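Local coordinates for CRISPR-associated endonuclease Cas9 (Campylobacter jejuni subsp. jejuni serotype O:2, PDB 5X2H), which uses a guide RNA to recognise matching invading DNA and cleaves its two strands with separate HNH and RuvC-like nuclease domains, at residues S25-L30 with V563-Y567. Sequence-based numbering, arbitrary orientation.
Sequences SENDEL and VIIAY
Tyr567 of segment 563-567 reaches toward the hairpin joining strands 19-26 and 29-37, and its OH lies 2.8 Å from Ser25 OG in a hydrogen bond that either hydroxyl could donate. The serine oxygen sits at the edge of the ring, near its plane, and also approaches CE1. Ser25 turns OG anti to its own nitrogen (chi1 -177°), which brings it within reach of both the phenol and Glu29 O, set roughly at right angles about OG, with a weak 3.3 Å bond to that carbonyl as an alternative use of its single proton. Asp28 comes to the same ring carbon, but obliquely: OD1 is 3.5 Å from Tyr567 CE1, and the carboxylate stands almost perpendicular to the ring, at 88°. Beside this polar end, Leu30 CD2 packs 3.9 Å from Val563 CG2, the two side chains crossing at about a right angle; Val617 of helix 615-622 touches both.

The hairpin is closed by a type I' turn from Glu26 to Glu29, whose backbone pair, Glu26 N to Glu29 O and Glu29 N to Glu26 O, is 2.9 Å each way. Glu29 O therefore receives a backbone proton as well as facing the serine. Around the turn, Glu26 forms a salt bridge with Arg9 and Asn27 OD1 accepts from Met7 N. On the helix side, Ala566 and Ile565 rest on Ala12 of strand 10-15.

The contact thus packs a helix of the discontinuous RuvC-like, RNase H-type domain against its N-terminal hairpin, some 9 Å (Val563 to Asp14 side chains) from the predicted magnesium ligand Asp14. Its chemistry pairs a small apolar contact with a directional hydroxyl bond, and the nearby Asp28 carboxylate would, if anything, slightly disfavour loss of the phenol proton.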
# COMPACT_ATOMS: atom_id res chain seq x y z
N SER A 25 7.66 -34.85 -11.09
CA SER A 25 7.42 -36.25 -11.41
C SER A 25 7.78 -36.53 -12.86
O SER A 25 7.75 -35.63 -13.71
CB SER A 25 5.95 -36.63 -11.16
OG SER A 25 5.74 -38.01 -11.40
N GLU A 26 8.13 -37.78 -13.13
CA GLU A 26 8.44 -38.23 -14.48
C GLU A 26 8.26 -39.73 -14.54
O GLU A 26 8.77 -40.45 -13.67
CB GLU A 26 9.88 -37.85 -14.88
CG GLU A 26 10.28 -38.35 -16.26
CD GLU A 26 11.69 -37.95 -16.64
OE1 GLU A 26 12.55 -37.84 -15.74
OE2 GLU A 26 11.94 -37.74 -17.85
N ASN A 27 7.53 -40.21 -15.55
CA ASN A 27 7.20 -41.63 -15.69
C ASN A 27 6.50 -42.15 -14.44
O ASN A 27 6.77 -43.26 -13.97
CB ASN A 27 8.45 -42.46 -15.99
CG ASN A 27 8.99 -42.21 -17.39
OD1 ASN A 27 8.28 -42.40 -18.38
ND2 ASN A 27 10.24 -41.78 -17.48
N ASP A 28 5.60 -41.33 -13.89
CA ASP A 28 4.86 -41.63 -12.66
C ASP A 28 5.78 -41.81 -11.46
O ASP A 28 5.37 -42.38 -10.44
CB ASP A 28 3.97 -42.88 -12.84
CG ASP A 28 2.60 -42.71 -12.23
OD1 ASP A 28 2.29 -41.60 -11.75
OD2 ASP A 28 1.82 -43.68 -12.24
N GLU A 29 7.01 -41.31 -11.54
CA GLU A 29 8.01 -41.47 -10.49
C GLU A 29 8.36 -40.11 -9.90
O GLU A 29 8.74 -39.19 -10.64
CB GLU A 29 9.28 -42.14 -11.04
CG GLU A 29 9.59 -43.49 -10.43
CD GLU A 29 10.98 -43.55 -9.84
OE1 GLU A 29 11.10 -43.47 -8.60
OE2 GLU A 29 11.95 -43.65 -10.61
N LEU A 30 8.24 -39.99 -8.58
CA LEU A 30 8.59 -38.75 -7.91
C LEU A 30 10.11 -38.59 -7.88
O LEU A 30 10.83 -39.46 -7.40
CB LEU A 30 8.02 -38.74 -6.49
CG LEU A 30 8.17 -37.42 -5.74
CD1 LEU A 30 7.52 -36.28 -6.52
CD2 LEU A 30 7.57 -37.53 -4.34
N VAL A 563 2.92 -32.92 -3.93
CA VAL A 563 2.92 -34.31 -4.39
C VAL A 563 1.50 -34.76 -4.73
O VAL A 563 1.29 -35.52 -5.68
CB VAL A 563 3.58 -35.22 -3.34
CG1 VAL A 563 3.48 -36.68 -3.75
CG2 VAL A 563 5.03 -34.83 -3.13
N ILE A 564 0.51 -34.27 -3.97
CA ILE A 564 -0.88 -34.59 -4.28
C ILE A 564 -1.31 -33.90 -5.57
O ILE A 564 -2.02 -34.49 -6.39
CB ILE A 564 -1.79 -34.21 -3.10
CG1 ILE A 564 -1.55 -35.15 -1.92
CG2 ILE A 564 -3.25 -34.24 -3.51
CD1 ILE A 564 -2.43 -34.87 -0.72
N ILE A 565 -0.89 -32.64 -5.76
CA ILE A 565 -1.29 -31.90 -6.96
C ILE A 565 -0.79 -32.61 -8.21
O ILE A 565 -1.46 -32.62 -9.25
CB ILE A 565 -0.78 -30.45 -6.90
CG1 ILE A 565 -1.16 -29.78 -5.58
CG2 ILE A 565 -1.34 -29.64 -8.06
CD1 ILE A 565 -2.62 -29.87 -5.26
N ALA A 566 0.40 -33.22 -8.14
CA ALA A 566 0.96 -33.91 -9.29
C ALA A 566 0.23 -35.20 -9.62
O ALA A 566 0.29 -35.66 -10.76
CB ALA A 566 2.45 -34.19 -9.06
N TYR A 567 -0.45 -35.80 -8.64
CA TYR A 567 -1.15 -37.06 -8.87
C TYR A 567 -2.64 -36.92 -8.61
O TYR A 567 -3.45 -37.01 -9.53
CB TYR A 567 -0.56 -38.16 -7.97
CG TYR A 567 0.89 -38.49 -8.27
CD1 TYR A 567 1.39 -38.38 -9.56
CD2 TYR A 567 1.75 -38.90 -7.26
CE1 TYR A 567 2.71 -38.68 -9.84
CE2 TYR A 567 3.07 -39.20 -7.53
CZ TYR A 567 3.55 -39.09 -8.82
OH TYR A 567 4.86 -39.38 -9.09